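Local coordinates for M152 protein (Murid herpesvirus 1, PDB 4G59) that is a viral membrane glycoprotein with an MHC class I-like domain that probably helps the virus escape immune recognition by binding host NKG2D-ligand proteins, at residues S44-I47 against F48-E51; M225-G228 against G229-K232; R14-I17 against C18-L21; G132-P135 against Y136-D139. One frame throughout, in Å; residues are numbered along the deposited sequence.

Contact 1. Residues S44-I47 against F48-E51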
loop_
_atom_site.group_PDB
_atom_site.type_symbol
_atom_site.label_atom_id
_atom_site.label_comp_id
_atom_site.label_asym_id
_atom_site.label_seq_id
_atom_site.Cartn_x
_atom_site.Cartn_y
_atom_site.Cartn_z
ATOM N N SER B 44 -10.458 -12.134 3.530
ATOM C CA SER B 44 -9.572 -11.715 4.636
ATOM C C SER B 44 -8.530 -10.689 4.178
ATOM O O SER B 44 -8.259 -10.553 2.985
ATOM C CB SER B 44 -8.869 -12.923 5.287
ATOM O OG SER B 44 -7.650 -13.261 4.646
ATOM N N SER B 45 -7.955 -9.961 5.128
ATOM C CA SER B 45 -6.776 -9.143 4.833
ATOM C C SER B 45 -5.591 -10.093 5.010
ATOM O O SER B 45 -5.806 -11.305 5.093
ATOM C CB SER B 45 -6.703 -7.972 5.800
ATOM O OG SER B 45 -6.738 -8.439 7.130
ATOM N N ASP B 46 -4.353 -9.618 5.071
ATOM C CA ASP B 46 -3.271 -10.605 5.167
ATOM C C ASP B 46 -3.280 -11.340 6.493
ATOM O O ASP B 46 -3.347 -10.726 7.576
ATOM C CB ASP B 46 -1.880 -10.015 4.932
ATOM C CG ASP B 46 -1.767 -9.255 3.644
ATOM O OD1 ASP B 46 -2.507 -9.551 2.680
ATOM O OD2 ASP B 46 -0.913 -8.344 3.612
ATOM N N ILE B 47 -3.238 -12.663 6.403
ATOM C CA ILE B 47 -3.130 -13.508 7.594
ATOM C C ILE B 47 -1.647 -13.784 7.913
ATOM O O ILE B 47 -1.223 -13.831 9.087
ATOM C CB ILE B 47 -3.906 -14.813 7.397
ATOM C CG1 ILE B 47 -5.391 -14.499 7.172
ATOM C CG2 ILE B 47 -3.738 -15.743 8.579
ATOM C CD1 ILE B 47 -6.202 -15.686 6.575
ATOM N N PHE B 48 -0.852 -13.954 6.858
ATOM C CA PHE B 48 0.586 -14.099 7.031
ATOM C C PHE B 48 1.309 -13.125 6.123
ATOM O O PHE B 48 0.943 -12.964 4.945
ATOM C CB PHE B 48 1.022 -15.520 6.726
ATOM C CG PHE B 48 2.494 -15.738 6.881
ATOM C CD1 PHE B 48 3.062 -15.851 8.149
ATOM C CD2 PHE B 48 3.320 -15.840 5.764
ATOM C CE1 PHE B 48 4.434 -16.060 8.303
ATOM C CE2 PHE B 48 4.681 -16.041 5.912
ATOM C CZ PHE B 48 5.236 -16.151 7.185
ATOM N N ARG B 49 2.327 -12.461 6.668
ATOM C CA ARG B 49 3.103 -11.525 5.871
ATOM C C ARG B 49 4.544 -11.440 6.331
ATOM O O ARG B 49 4.843 -11.378 7.541
ATOM C CB ARG B 49 2.475 -10.120 5.848
ATOM C CG ARG B 49 3.177 -9.167 4.862
ATOM C CD ARG B 49 2.895 -7.696 5.159
ATOM N NE ARG B 49 1.513 -7.268 4.900
ATOM C CZ ARG B 49 1.026 -6.061 5.220
ATOM N NH1 ARG B 49 1.799 -5.152 5.830
ATOM N NH2 ARG B 49 -0.244 -5.759 4.942
ATOM N N ILE B 50 5.436 -11.436 5.352
ATOM C CA ILE B 50 6.840 -11.174 5.599
ATOM C C ILE B 50 7.180 -9.885 4.888
ATOM O O ILE B 50 7.133 -9.833 3.646
ATOM C CB ILE B 50 7.747 -12.267 5.007
ATOM C CG1 ILE B 50 7.227 -13.658 5.371
ATOM C CG2 ILE B 50 9.181 -12.062 5.480
ATOM C CD1 ILE B 50 8.060 -14.795 4.839
ATOM N N GLU B 51 7.526 -8.855 5.661
ATOM C CA GLU B 51 7.974 -7.590 5.082
ATOM C C GLU B 51 9.356 -7.745 4.456
ATOM O O GLU B 51 10.112 -8.647 4.825
ATOM C CB GLU B 51 8.031 -6.510 6.154
ATOM C CG GLU B 51 6.702 -6.258 6.855
ATOM C CD GLU B 51 5.697 -5.532 5.989
ATOM O OE1 GLU B 51 5.969 -5.329 4.782
ATOM O OE2 GLU B 51 4.636 -5.156 6.521
#
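The guanidinium group of R49 receives a carboxylate oxygen at each of two places on its edge, D46 OD2 and E51 OE2, both in its plane, while the methyl CE of M225 lies over one face. This salt-bridge network flanks a classic beta bulge, in which I47 and F48 together face I39 where the chain enters strand 48-50. D46 is gripped side-on: R49 NE and R49 NH2 both bond to D46 OD2, at 2.9 and 3.0 Å. The carboxylate stands steeply against the guanidinium, 75° between planes. NE uses the anti lone pair of OD2, whereas NH2 meets the same side tilted out of the carboxylate plane. With CG opposite the backbone N (chi1 -172°), R49 starts extended and then bends at chi3, which turns its NE/NH2 edge toward D46. Arginine suits the place because it offers N-H groups to both acids at once, so its rotation is fixed from two directions. The apolar pair faces elsewhere: I47 packs on W168 and I175 of helix 161-178, F48 on I39 and L67. K57 NZ is a second partner of E51 OE2, which R49 NH1 reaches at 2.9 Å.

Contact 2. Residues M225-G228 against G229-K232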
loop_
_atom_site.group_PDB
_atom_site.type_symbol
_atom_site.label_atom_id
_atom_site.label_comp_id
_atom_site.label_asym_id
_atom_site.label_seq_id
_atom_site.Cartn_x
_atom_site.Cartn_y
_atom_site.Cartn_z
ATOM N N MET B 225 -1.157 -3.222 9.021
ATOM C CA MET B 225 -0.933 -4.427 9.817
ATOM C C MET B 225 0.288 -4.189 10.691
ATOM O O MET B 225 1.324 -3.721 10.191
ATOM C CB MET B 225 -0.689 -5.641 8.904
ATOM C CG MET B 225 -0.837 -6.981 9.632
ATOM S SD MET B 225 -0.211 -8.312 8.589
ATOM C CE MET B 225 -0.890 -7.744 7.104
ATOM N N TYR B 226 0.180 -4.487 11.984
ATOM C CA TYR B 226 1.292 -4.275 12.919
ATOM C C TYR B 226 1.833 -5.577 13.508
ATOM O O TYR B 226 1.341 -6.655 13.198
ATOM C CB TYR B 226 0.870 -3.371 14.085
ATOM C CG TYR B 226 0.436 -2.003 13.648
ATOM C CD1 TYR B 226 1.361 -0.994 13.457
ATOM C CD2 TYR B 226 -0.911 -1.716 13.432
ATOM C CE1 TYR B 226 0.965 0.253 13.048
ATOM C CE2 TYR B 226 -1.313 -0.464 13.031
ATOM C CZ TYR B 226 -0.370 0.509 12.835
ATOM O OH TYR B 226 -0.761 1.757 12.432
ATOM N N SER B 227 2.805 -5.447 14.411
ATOM C CA SER B 227 3.527 -6.583 15.000
ATOM C C SER B 227 2.708 -7.735 15.602
ATOM O O SER B 227 2.931 -8.899 15.263
ATOM C CB SER B 227 4.569 -6.103 16.032
ATOM O OG SER B 227 4.317 -4.783 16.493
ATOM N N GLY B 228 1.786 -7.437 16.506
ATOM C CA GLY B 228 1.248 -8.512 17.339
ATOM C C GLY B 228 -0.134 -9.029 16.990
ATOM O O GLY B 228 -0.942 -9.285 17.871
ATOM N N GLY B 229 -0.418 -9.194 15.711
ATOM C CA GLY B 229 -1.774 -9.517 15.326
ATOM C C GLY B 229 -2.705 -8.322 15.446
ATOM O O GLY B 229 -3.909 -8.479 15.650
ATOM N N ARG B 230 -2.157 -7.122 15.302
ATOM C CA ARG B 230 -2.968 -5.910 15.429
ATOM C C ARG B 230 -3.224 -5.264 14.068
ATOM O O ARG B 230 -2.289 -5.107 13.279
ATOM C CB ARG B 230 -2.284 -4.922 16.373
ATOM C CG ARG B 230 -2.108 -5.459 17.805
ATOM C CD ARG B 230 -1.273 -4.525 18.654
ATOM N NE ARG B 230 0.118 -4.489 18.210
ATOM C CZ ARG B 230 0.901 -3.420 18.307
ATOM N NH1 ARG B 230 0.432 -2.301 18.833
ATOM N NH2 ARG B 230 2.149 -3.466 17.872
ATOM N N LEU B 231 -4.484 -4.909 13.787
ATOM C CA LEU B 231 -4.846 -4.293 12.499
ATOM C C LEU B 231 -5.510 -2.958 12.721
ATOM O O LEU B 231 -6.123 -2.731 13.781
ATOM C CB LEU B 231 -5.862 -5.125 11.728
ATOM C CG LEU B 231 -5.621 -6.451 11.057
ATOM C CD1 LEU B 231 -5.746 -7.523 12.049
ATOM C CD2 LEU B 231 -6.714 -6.613 10.035
ATOM N N LYS B 232 -5.451 -2.110 11.696
ATOM C CA LYS B 232 -6.072 -0.796 11.743
ATOM C C LYS B 232 -6.731 -0.484 10.407
ATOM O O LYS B 232 -6.081 -0.557 9.362
ATOM C CB LYS B 232 -5.015 0.261 12.069
ATOM C CG LYS B 232 -5.460 1.703 11.929
ATOM C CD LYS B 232 -5.018 2.519 13.142
ATOM C CE LYS B 232 -3.544 2.909 13.139
ATOM N NZ LYS B 232 -3.269 3.926 12.095
#
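S227 OG accepts a hydrogen bond from R230 NH2 at 2.9 Å, in the plane of the guanidinium but bent, with 133° at the hydrogen. Y226 CB lies over one face of that same group, 3.8 Å above its plane and offset toward the rim. R230 bends at chi3, and this brings its tip back over the turn. Farther along, K232 CB meets the edge of the Y226 ring in its plane, and the aliphatic K232 CE comes within 3.1 Å of Y226 OH. Lysine suits this place because its methylenes can border the ring; its bent chain brings NZ beside the hydroxyl too, and NZ has a weak, long ion pair with E234. Behind these side chains is a tight beta hairpin, held by a hydrogen bond from Y226 N to R230 O, 2.9 Å. S227 and G228 form a distorted turn of roughly type I character, and G229 follows in a left-handed conformation (phi 74°), resembling a G1 bulge; having no CB, glycine fits there without crowding the carbonyl before it. M225 and L231 form an antiparallel, non-hydrogen-bonded pair. The hairpin joins strands 220-225 and 231-238, the latter lying between 220-225 and 196-203 in a four-stranded antiparallel sheet.

Contact 3. Residues R14-I17 against C18-L21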
loop_
_atom_site.group_PDB
_atom_site.type_symbol
_atom_site.label_atom_id
_atom_site.label_comp_id
_atom_site.label_asym_id
_atom_site.label_seq_id
_atom_site.Cartn_x
_atom_site.Cartn_y
_atom_site.Cartn_z
ATOM N N ARG B 14 -24.996 -13.887 10.184
ATOM C CA ARG B 14 -23.558 -14.090 10.016
ATOM C C ARG B 14 -23.265 -14.817 8.704
ATOM O O ARG B 14 -23.899 -15.834 8.398
ATOM C CB ARG B 14 -22.947 -14.852 11.203
ATOM C CG ARG B 14 -22.549 -13.970 12.387
ATOM C CD ARG B 14 -21.444 -12.960 12.031
ATOM N NE ARG B 14 -21.327 -11.916 13.052
ATOM C CZ ARG B 14 -20.343 -11.834 13.943
ATOM N NH1 ARG B 14 -19.356 -12.717 13.937
ATOM N NH2 ARG B 14 -20.331 -10.857 14.834
ATOM N N VAL B 15 -22.330 -14.281 7.917
ATOM C CA VAL B 15 -21.885 -14.944 6.689
ATOM C C VAL B 15 -20.664 -15.817 6.963
ATOM O O VAL B 15 -19.667 -15.359 7.526
ATOM C CB VAL B 15 -21.527 -13.942 5.592
ATOM C CG1 VAL B 15 -21.103 -14.682 4.330
ATOM C CG2 VAL B 15 -22.693 -12.990 5.305
ATOM N N ASP B 16 -20.749 -17.086 6.590
ATOM C CA ASP B 16 -19.619 -17.982 6.743
ATOM C C ASP B 16 -18.730 -17.845 5.511
ATOM O O ASP B 16 -19.102 -18.259 4.425
ATOM C CB ASP B 16 -20.103 -19.423 6.886
ATOM C CG ASP B 16 -18.960 -20.415 7.049
ATOM O OD1 ASP B 16 -17.866 -20.032 7.547
ATOM O OD2 ASP B 16 -19.172 -21.589 6.689
ATOM N N ILE B 17 -17.554 -17.262 5.688
ATOM C CA ILE B 17 -16.665 -16.981 4.566
ATOM C C ILE B 17 -15.638 -18.075 4.309
ATOM O O ILE B 17 -14.764 -17.906 3.476
ATOM C CB ILE B 17 -15.885 -15.713 4.832
ATOM C CG1 ILE B 17 -15.137 -15.854 6.154
ATOM C CG2 ILE B 17 -16.831 -14.508 4.883
ATOM C CD1 ILE B 17 -14.063 -14.848 6.315
ATOM N N CYS B 18 -15.736 -19.190 5.021
ATOM C CA CYS B 18 -14.702 -20.221 4.963
ATOM C C CYS B 18 -14.971 -21.344 3.975
ATOM O O CYS B 18 -14.163 -22.272 3.853
ATOM C CB CYS B 18 -14.457 -20.799 6.351
ATOM S SG CYS B 18 -13.683 -19.619 7.441
ATOM N N GLN B 19 -16.091 -21.264 3.264
ATOM C CA GLN B 19 -16.348 -22.231 2.197
ATOM C C GLN B 19 -15.698 -21.815 0.895
ATOM O O GLN B 19 -15.459 -20.617 0.665
ATOM C CB GLN B 19 -17.843 -22.421 1.963
ATOM C CG GLN B 19 -18.435 -23.550 2.771
ATOM C CD GLN B 19 -19.051 -23.064 4.045
ATOM O OE1 GLN B 19 -20.071 -22.372 4.025
ATOM N NE2 GLN B 19 -18.435 -23.408 5.172
ATOM N N ASP B 20 -15.440 -22.808 0.043
ATOM C CA ASP B 20 -14.746 -22.594 -1.225
ATOM C C ASP B 20 -13.467 -21.840 -0.969
ATOM O O ASP B 20 -13.244 -20.774 -1.541
ATOM C CB ASP B 20 -15.634 -21.856 -2.230
ATOM C CG ASP B 20 -16.778 -22.711 -2.714
ATOM O OD1 ASP B 20 -17.079 -23.719 -2.041
ATOM O OD2 ASP B 20 -17.373 -22.384 -3.762
ATOM N N LEU B 21 -12.652 -22.397 -0.077
ATOM C CA LEU B 21 -11.479 -21.710 0.427
ATOM C C LEU B 21 -10.526 -21.444 -0.730
ATOM O O LEU B 21 -10.297 -22.310 -1.585
ATOM C CB LEU B 21 -10.811 -22.501 1.561
ATOM C CG LEU B 21 -9.689 -21.796 2.337
ATOM C CD1 LEU B 21 -9.665 -22.179 3.784
ATOM C CD2 LEU B 21 -8.337 -22.110 1.732
HETATM O O HOH W 1 -15.500 -17.896 0.822
#
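D16 reaches forward to C18 and Q19, and its side chain can be followed outward. CB passes Q19 OE1 at 4.1 Å. CG lies opposite the backbone N (chi1 180°), which sets the carboxylate beside the carbonyl carbon, on the side of the following residues. OD1 takes a weak hydrogen bond from C18 N at 3.4 Å, in the manner of an Asx turn, and also lies 3.7 Å from C18 CB. OD2 ends beside the Q19 amide, whose plane is turned 65° from the carboxylate. NE2 is modelled as its donor, but the very short separation, and the nearness of Q19 OE1, make this bond doubtful. A water lies within donating distance of both I17 O (2.8 Å) and Q19 O (2.7 Å), though it has more acceptors near it than protons to give. I17 turns inward to V176 and L207, and I17 CG1 touches C18 SG at 4.2 Å. Cysteine suits this buried position because its SG forms a disulfide with C172 of helix 161-178. A covalent and apolar attachment thus fixes the loop to the helix, whereas the polar contacts of D16 and the water are weak or uncertain and probably add less.

Contact 4. Residues G132-P135 against Y136-D139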
loop_
_atom_site.group_PDB
_atom_site.type_symbol
_atom_site.label_atom_id
_atom_site.label_comp_id
_atom_site.label_asym_id
_atom_site.label_seq_id
_atom_site.Cartn_x
_atom_site.Cartn_y
_atom_site.Cartn_z
ATOM N N GLY B 132 -0.980 -7.069 -20.749
ATOM C CA GLY B 132 -0.255 -5.813 -20.815
ATOM C C GLY B 132 1.232 -5.944 -21.118
ATOM O O GLY B 132 1.789 -7.044 -21.108
ATOM N N SER B 133 1.875 -4.813 -21.402
ATOM C CA SER B 133 3.326 -4.770 -21.575
ATOM C C SER B 133 3.932 -3.746 -20.617
ATOM O O SER B 133 3.332 -2.697 -20.373
ATOM C CB SER B 133 3.705 -4.438 -23.022
ATOM O OG SER B 133 4.978 -4.988 -23.358
ATOM N N PRO B 134 5.105 -4.066 -20.052
ATOM C CA PRO B 134 5.830 -3.169 -19.142
ATOM C C PRO B 134 6.498 -2.008 -19.882
ATOM O O PRO B 134 7.231 -2.241 -20.852
ATOM C CB PRO B 134 6.899 -4.078 -18.510
ATOM C CG PRO B 134 6.478 -5.479 -18.833
ATOM C CD PRO B 134 5.701 -5.411 -20.102
ATOM N N PRO B 135 6.250 -0.771 -19.414
ATOM C CA PRO B 135 6.606 0.529 -20.001
ATOM C C PRO B 135 8.033 0.737 -20.525
ATOM O O PRO B 135 8.199 1.382 -21.565
ATOM C CB PRO B 135 6.334 1.492 -18.852
ATOM C CG PRO B 135 5.170 0.894 -18.178
ATOM C CD PRO B 135 5.377 -0.599 -18.240
ATOM N N TYR B 136 9.054 0.271 -19.828
ATOM C CA TYR B 136 10.392 0.516 -20.363
ATOM C C TYR B 136 11.127 -0.797 -20.621
ATOM O O TYR B 136 12.191 -1.064 -20.053
ATOM C CB TYR B 136 11.172 1.491 -19.469
ATOM C CG TYR B 136 10.746 2.924 -19.692
ATOM C CD1 TYR B 136 11.602 3.842 -20.270
ATOM C CD2 TYR B 136 9.468 3.348 -19.361
ATOM C CE1 TYR B 136 11.200 5.156 -20.492
ATOM C CE2 TYR B 136 9.053 4.656 -19.580
ATOM C CZ TYR B 136 9.924 5.557 -20.145
ATOM O OH TYR B 136 9.513 6.856 -20.362
ATOM N N SER B 137 10.536 -1.615 -21.486
ATOM C CA SER B 137 11.076 -2.935 -21.783
ATOM C C SER B 137 11.169 -3.203 -23.291
ATOM O O SER B 137 10.540 -4.137 -23.805
ATOM C CB SER B 137 10.209 -4.000 -21.119
ATOM O OG SER B 137 8.852 -3.846 -21.497
ATOM N N PRO B 138 11.967 -2.397 -24.006
ATOM C CA PRO B 138 12.008 -2.590 -25.459
ATOM C C PRO B 138 12.810 -3.839 -25.830
ATOM O O PRO B 138 12.491 -4.513 -26.811
ATOM C CB PRO B 138 12.707 -1.321 -25.950
ATOM C CG PRO B 138 13.613 -0.929 -24.813
ATOM C CD PRO B 138 12.905 -1.352 -23.549
ATOM N N ASP B 139 13.829 -4.144 -25.031
ATOM C CA ASP B 139 14.689 -5.299 -25.262
ATOM C C ASP B 139 14.065 -6.630 -24.840
ATOM O O ASP B 139 14.606 -7.689 -25.162
ATOM C CB ASP B 139 16.024 -5.120 -24.535
ATOM C CG ASP B 139 16.846 -3.973 -25.093
ATOM O OD1 ASP B 139 16.862 -3.799 -26.334
ATOM O OD2 ASP B 139 17.476 -3.254 -24.283
#
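The backbone turns back at P135 and Y136, so that the CA atoms of P134 and S137 come within 5.9 Å, a beta turn entered from an extended P134. Proline suits the first corner, since its ring fixes phi near the value that P135 adopts here, -47°. The side chain that closes the turn is S137. Its OG sits between the backbone N and the carbonyl carbon (chi1 54°) and points back to P134 O as hydrogen-bond donor. The modelled separation is too short to be taken literally, so the bond is plausible but its length is doubtful. The same OG lies over the pyrrolidine ring of P134, 3.6 Å from P134 CB and 3.8 Å from P134 CD, and a serine is small enough to fit there. Y136 turns the other way. Its ring atom CD2 approaches the preceding peptide, 3.2 Å from P135 C, with the ring set obliquely to it, and lies 3.7 Å from P135 CB. R93 packs against both P134 and P135. This loop joins strand 128-130 to helix 142-148 at the surface of the protein, and there the second protein chain of the assembly meets it: P135 touches a polar side chain of that chain, and Y136 packs on its backbone. The hydroxyl of S137 thus probably supplements the turn at P134 O while the proline rings restrict the backbone, and P135 and Y136 offer the partner chain a proline ring and an aromatic ring.

How the contacts relate
Contacts 1 and 2 are the pair that meet, their centres 10 Å apart. M225 CE bears on D46 CB at 3.3 Å, and its modelled approach to R49 is so close that the exact length is doubtful, while S45 OG reaches L231 CD2 at 3.4 Å; the hairpin thus rests against the loop leading into strand 48-50 and joins two sheets. Contact 3 comes within about 5 Å of contact 1 at the nearest atoms without touching it. Contact 4 is remote, about 40 Å from contact 3 and 37 Å from contact 2 between centres, and it meets the other protein chain. The side chains of F48 and I17 lie about 12 and 10 Å, respectively, from attached sugars.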